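Side-chain contacts in clavulanic acid biosynthesis oligopeptide binding protein 2 (Streptomyces clavuligerus, PDB 2WOL), which probably binds oligopeptides or related ligands as an extracellular solute-binding protein tied to the clavulanic acid biosynthesis pathway of its host: residues 111-116 with 196-201; 119-124 with 164-169. All coordinates share one frame; numbering follows the deposited sequence. Where two conformers were deposited one is given.

Interaction 1: 111-116 with 196-201; sequences DGTPIT and PRRSDT
Arg-198 reaches from the short 3-10 turn 197-199 to the loop 111-116 and meets Thr-113 and Pro-114 with one nitrogen. Its CB points toward the loop. CG lies between the backbone N and the carbonyl carbon (chi1 57°), and from CG to NE the chain runs straight out. The extended chain carries NE to water 1. NE donates to that water, which in turn donates to Asp-111 OD2 and also hydrogen-bonds Ser-199 OG, 2.6 Å from the water oxygen. Asp-111 and Ser-199 are thus joined through water. Beyond NE, the flat guanidinium has Pro-196 CB over the centre of one face, 3.7 Å above the plane. At its edge, NH2 gives two hydrogen bonds. Arg-198 NH2 lies 2.9 Å from Thr-113 OG1, with an angle of 158° at the hydrogen. Arg-198 NH2 lies 3.0 Å from Pro-114 O and sits 28° out of the carbonyl plane of Pro-114. NH1 donates to water 2, which donates to Pro-114 O. These bonds hold the group's rotation.

Thr-113 OG1 is itself positioned from behind. Thr-113 OG1 donates to Asp-111 OD1, 2.6 Å away, on the syn side of the carboxylate. The same oxygen accepts from Thr-113 N, which makes an Asx turn of 111-113. By accepting the Thr-113 hydroxyl proton, the carboxylate probably makes OG1 a better acceptor for Arg-198. The contact is at the surface. It joins the loop between strand 98-102 and helix 117-127 to the loop between helix 183-186 and strand 215-221, and Pro-196 and Arg-197 also touch helix 117-127.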
loop_
_atom_site.group_PDB
_atom_site.type_symbol
_atom_site.label_atom_id
_atom_site.label_comp_id
_atom_site.label_asym_id
_atom_site.label_seq_id
_atom_site.Cartn_x
_atom_site.Cartn_y
_atom_site.Cartn_z
ATOM N N ASP A 111 25.535 -9.460 12.878
ATOM C CA ASP A 111 26.781 -10.230 12.920
ATOM C C ASP A 111 27.954 -9.408 13.460
ATOM O O ASP A 111 29.093 -9.882 13.486
ATOM C CB ASP A 111 27.108 -10.815 11.537
ATOM C CG ASP A 111 27.433 -9.749 10.495
ATOM O OD1 ASP A 111 27.271 -8.539 10.767
ATOM O OD2 ASP A 111 27.859 -10.132 9.387
ATOM N N GLY A 112 27.669 -8.177 13.879
ATOM C CA GLY A 112 28.670 -7.303 14.491
ATOM C C GLY A 112 29.446 -6.439 13.511
ATOM O O GLY A 112 30.234 -5.586 13.926
ATOM N N THR A 113 29.217 -6.646 12.216
ATOM C CA THR A 113 29.935 -5.909 11.169
ATOM C C THR A 113 29.317 -4.519 10.938
ATOM O O THR A 113 28.137 -4.314 11.229
ATOM C CB THR A 113 29.990 -6.708 9.845
ATOM O OG1 THR A 113 28.666 -6.884 9.329
ATOM C CG2 THR A 113 30.637 -8.073 10.057
ATOM N N PRO A 114 30.114 -3.554 10.433
ATOM C CA PRO A 114 29.660 -2.167 10.309
ATOM C C PRO A 114 28.671 -1.906 9.175
ATOM O O PRO A 114 28.789 -2.491 8.092
ATOM C CB PRO A 114 30.957 -1.390 10.032
ATOM C CG PRO A 114 32.074 -2.360 10.249
ATOM C CD PRO A 114 31.507 -3.700 9.976
ATOM N N ILE A 115 27.718 -1.015 9.441
ATOM C CA ILE A 115 26.823 -0.480 8.419
ATOM C C ILE A 115 27.464 0.761 7.805
ATOM O O ILE A 115 27.802 1.713 8.519
ATOM C CB ILE A 115 25.438 -0.102 9.000
ATOM C CG1 ILE A 115 24.804 -1.304 9.707
ATOM C CG2 ILE A 115 24.521 0.440 7.896
ATOM C CD1 ILE A 115 23.506 -0.996 10.442
ATOM N N THR A 116 27.640 0.743 6.484
ATOM C CA THR A 116 28.226 1.874 5.765
ATOM C C THR A 116 27.335 2.308 4.606
ATOM O O THR A 116 26.426 1.579 4.197
ATOM C CB THR A 116 29.645 1.557 5.213
ATOM O OG1 THR A 116 29.556 0.561 4.185
ATOM C CG2 THR A 116 30.580 1.075 6.324
ATOM N N PRO A 196 24.852 -5.476 3.062
ATOM C CA PRO A 196 26.288 -5.450 2.790
ATOM C C PRO A 196 26.637 -6.482 1.723
ATOM O O PRO A 196 26.234 -7.643 1.831
ATOM C CB PRO A 196 26.910 -5.807 4.143
ATOM C CG PRO A 196 25.889 -6.616 4.837
ATOM C CD PRO A 196 24.534 -6.180 4.320
ATOM N N ARG A 197 27.368 -6.050 0.697
ATOM C CA ARG A 197 27.713 -6.926 -0.427
ATOM C C ARG A 197 28.369 -8.232 0.044
ATOM O O ARG A 197 28.089 -9.306 -0.504
ATOM C CB ARG A 197 28.596 -6.217 -1.462
ATOM C CG ARG A 197 28.839 -7.067 -2.709
ATOM C CD ARG A 197 29.920 -6.496 -3.614
ATOM N NE ARG A 197 29.385 -5.570 -4.612
ATOM C CZ ARG A 197 28.787 -5.935 -5.746
ATOM N NH1 ARG A 197 28.618 -7.218 -6.044
ATOM N NH2 ARG A 197 28.348 -5.009 -6.584
ATOM N N ARG A 198 29.208 -8.142 1.079
ATOM C CA ARG A 198 29.884 -9.319 1.643
ATOM C C ARG A 198 28.951 -10.466 2.060
ATOM O O ARG A 198 29.348 -11.632 2.025
ATOM C CB ARG A 198 30.786 -8.922 2.819
ATOM C CG ARG A 198 30.053 -8.195 3.939
ATOM C CD ARG A 198 30.955 -7.853 5.114
ATOM N NE ARG A 198 30.180 -7.123 6.115
ATOM C CZ ARG A 198 30.021 -5.801 6.138
ATOM N NH1 ARG A 198 30.613 -5.030 5.239
ATOM N NH2 ARG A 198 29.270 -5.242 7.076
ATOM N N SER A 199 27.724 -10.129 2.462
ATOM C CA SER A 199 26.755 -11.126 2.932
ATOM C C SER A 199 25.631 -11.365 1.934
ATOM O O SER A 199 24.702 -12.123 2.213
ATOM C CB SER A 199 26.157 -10.704 4.278
ATOM O OG SER A 199 27.152 -10.617 5.280
ATOM N N ASP A 200 25.718 -10.720 0.776
ATOM C CA ASP A 200 24.654 -10.812 -0.223
ATOM C C ASP A 200 24.753 -12.089 -1.054
ATOM O O ASP A 200 25.498 -12.154 -2.040
ATOM C CB ASP A 200 24.627 -9.565 -1.119
ATOM C CG ASP A 200 23.448 -9.561 -2.083
ATOM O OD1 ASP A 200 22.563 -10.438 -1.964
ATOM O OD2 ASP A 200 23.413 -8.682 -2.967
ATOM N N THR A 201 23.978 -13.091 -0.648
ATOM C CA THR A 201 23.905 -14.379 -1.333
ATOM C C THR A 201 22.873 -14.384 -2.477
ATOM O O THR A 201 22.450 -15.448 -2.940
ATOM C CB THR A 201 23.584 -15.520 -0.340
ATOM O OG1 THR A 201 22.484 -15.131 0.492
ATOM C CG2 THR A 201 24.779 -15.817 0.545
HETATM O O HOH W 1 28.439 -9.097 7.012
HETATM O O HOH W 2 29.654 -2.337 5.425
#

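Interaction 2: 119-124 with 164-169; sequences DVRHAV and VLTPDE
The guanidinium of Arg-121 has Thr-166 OG1 over one face and Val-164 O at its edge. Helix 117-127 packs here on the antiparallel four-stranded sheet 91-93, 98-102, 171-175 and 164-166, at the outermost strand 164-166. The axes of helix segment 119-124 and strand 164-166 run nearly antiparallel, at 162°, and are 9.1 Å apart at closest approach. The hydroxyl of Thr-166 stands 2.9 Å above the guanidinium plane, off-centre, near the edge of the group. This is packing over the face and not a hydrogen bond. The hydroxyl has its polar partner in Asp-118 OD1, about one turn before Arg-121 on helix 117-127. Asp-118 also forms a long, weak ion pair with Arg-121 NH2.

The aliphatic part of Arg-121 lies along Val-164. The two side chains run alongside each other, pointing opposite ways. CG of Arg-121 is anti to its backbone N, which carries the chain over the valine. CG1 of Val-164 is 3.6 Å from Arg-121 CD, and CB, CG and CD of the arginine all lie beside this one methyl. The chain then bends at chi3 (71°), sending the guanidinium along the strand from Val-164 to Thr-166. Val-164 continues the packing beyond the arginine, against Ile-172 and Phe-174 of strand 171-175 and Leu-144 of helix 140-144. The contact is therefore hydrocarbon along the stem of Arg-121 and polar at its guanidinium. The single hydrogen bond across it runs from Arg-121 NH1 to Val-164 O, 3.0 Å long and only 2° out of the guanidinium plane.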
loop_
_atom_site.group_PDB
_atom_site.type_symbol
_atom_site.label_atom_id
_atom_site.label_comp_id
_atom_site.label_asym_id
_atom_site.label_seq_id
_atom_site.Cartn_x
_atom_site.Cartn_y
_atom_site.Cartn_z
ATOM N N ASP A 119 26.601 0.053 1.721
ATOM C CA ASP A 119 25.571 -0.976 1.898
ATOM C C ASP A 119 24.201 -0.475 1.464
ATOM O O ASP A 119 23.361 -1.266 1.016
ATOM C CB ASP A 119 25.497 -1.418 3.360
ATOM C CG ASP A 119 26.835 -1.887 3.915
ATOM O OD1 ASP A 119 27.765 -2.181 3.128
ATOM O OD2 ASP A 119 26.942 -1.981 5.158
ATOM N N VAL A 120 23.976 0.830 1.613
ATOM C CA VAL A 120 22.730 1.445 1.169
ATOM C C VAL A 120 22.733 1.524 -0.354
ATOM O O VAL A 120 21.736 1.188 -0.997
ATOM C CB VAL A 120 22.494 2.843 1.798
ATOM C CG1 VAL A 120 21.189 3.450 1.279
ATOM C CG2 VAL A 120 22.462 2.747 3.316
ATOM N N ARG A 121 23.857 1.946 -0.930
ATOM C CA ARG A 121 23.986 1.918 -2.379
ATOM C C ARG A 121 23.796 0.501 -2.903
ATOM O O ARG A 121 23.103 0.296 -3.902
ATOM C CB ARG A 121 25.333 2.460 -2.841
ATOM C CG ARG A 121 25.518 2.356 -4.350
ATOM C CD ARG A 121 26.638 3.229 -4.829
ATOM N NE ARG A 121 27.934 2.707 -4.421
ATOM C CZ ARG A 121 29.078 3.345 -4.622
ATOM N NH1 ARG A 121 29.078 4.532 -5.223
ATOM N NH2 ARG A 121 30.217 2.795 -4.221
ATOM N N HIS A 122 24.412 -0.473 -2.235
ATOM C CA HIS A 122 24.291 -1.858 -2.673
ATOM C C HIS A 122 22.836 -2.331 -2.680
ATOM O O HIS A 122 22.401 -2.979 -3.633
ATOM C CB HIS A 122 25.164 -2.813 -1.855
ATOM C CG HIS A 122 25.131 -4.216 -2.371
ATOM N ND1 HIS A 122 25.732 -4.580 -3.557
ATOM C CD2 HIS A 122 24.533 -5.331 -1.891
ATOM C CE1 HIS A 122 25.518 -5.865 -3.777
ATOM N NE2 HIS A 122 24.792 -6.344 -2.783
ATOM N N ALA A 123 22.094 -1.990 -1.630
ATOM C CA ALA A 123 20.672 -2.322 -1.545
ATOM C C ALA A 123 19.888 -1.750 -2.727
ATOM O O ALA A 123 19.089 -2.457 -3.352
ATOM C CB ALA A 123 20.095 -1.821 -0.235
ATOM N N VAL A 124 20.131 -0.480 -3.035
ATOM C CA VAL A 124 19.468 0.181 -4.154
ATOM C C VAL A 124 19.881 -0.466 -5.486
ATOM O O VAL A 124 19.048 -0.682 -6.369
ATOM C CB VAL A 124 19.740 1.707 -4.139
ATOM C CG1 VAL A 124 19.205 2.369 -5.390
ATOM C CG2 VAL A 124 19.112 2.336 -2.893
ATOM N N VAL A 164 24.588 7.070 -8.072
ATOM C CA VAL A 164 24.668 6.973 -6.616
ATOM C C VAL A 164 26.119 7.114 -6.161
ATOM O O VAL A 164 26.963 6.272 -6.475
ATOM C CB VAL A 164 24.064 5.657 -6.050
ATOM C CG1 VAL A 164 24.013 5.728 -4.533
ATOM C CG2 VAL A 164 22.663 5.402 -6.589
ATOM N N LEU A 165 26.400 8.191 -5.432
ATOM C CA LEU A 165 27.750 8.448 -4.939
ATOM C C LEU A 165 27.878 8.164 -3.451
ATOM O O LEU A 165 26.943 8.386 -2.683
ATOM C CB LEU A 165 28.157 9.894 -5.212
ATOM C CG LEU A 165 28.013 10.464 -6.622
ATOM C CD1 LEU A 165 28.408 11.926 -6.600
ATOM C CD2 LEU A 165 28.853 9.694 -7.629
ATOM N N THR A 166 29.046 7.668 -3.054
ATOM C CA THR A 166 29.369 7.465 -1.648
ATOM C C THR A 166 30.728 8.106 -1.332
ATOM O O THR A 166 31.730 7.397 -1.198
ATOM C CB THR A 166 29.368 5.966 -1.260
ATOM O OG1 THR A 166 30.224 5.234 -2.151
ATOM C CG2 THR A 166 27.954 5.387 -1.340
ATOM N N PRO A 167 30.764 9.455 -1.215
ATOM C CA PRO A 167 32.041 10.161 -1.006
ATOM C C PRO A 167 32.811 9.710 0.241
ATOM O O PRO A 167 34.037 9.789 0.258
ATOM C CB PRO A 167 31.633 11.636 -0.903
ATOM C CG PRO A 167 30.169 11.634 -0.649
ATOM C CD PRO A 167 29.624 10.390 -1.273
ATOM N N ASP A 168 32.099 9.257 1.270
ATOM C CA ASP A 168 32.721 8.522 2.373
ATOM C C ASP A 168 31.774 7.451 2.929
ATOM O O ASP A 168 30.651 7.292 2.433
ATOM C CB ASP A 168 33.263 9.464 3.468
ATOM C CG ASP A 168 32.175 10.283 4.154
ATOM O OD1 ASP A 168 31.055 9.772 4.350
ATOM O OD2 ASP A 168 32.457 11.442 4.530
ATOM N N GLU A 169 32.222 6.732 3.957
ATOM C CA GLU A 169 31.458 5.608 4.513
ATOM C C GLU A 169 30.152 6.024 5.201
ATOM O O GLU A 169 29.326 5.169 5.531
ATOM C CB GLU A 169 32.324 4.791 5.482
ATOM C CG GLU A 169 33.436 3.983 4.812
ATOM C CD GLU A 169 34.721 4.773 4.590
ATOM O OE1 GLU A 169 34.774 5.975 4.938
ATOM O OE2 GLU A 169 35.688 4.182 4.063
#

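Overall arrangement
Interactions 1 and 2 lie about 13 Å apart between centres, in the same region of the chain. Each turns on one arginine that bonds a backbone carbonyl. Interaction 1 is a surface contact between two loops, and water and a carboxylate take a large part in it. Interaction 2 is partly buried. It joins helix to strand, and hydrocarbon packing accompanies its one direct bond. Helix 117-127 links the two. It follows loop 111-116 directly and supplies 119-124. Asp-200 of segment 196-201 hydrogen-bonds His-122 on that helix, and Asp-119 OD2 accepts from Thr-116 N. Segment 164-169 also reaches back, with the carbonyl O of Glu-169 packing on Thr-116 CB.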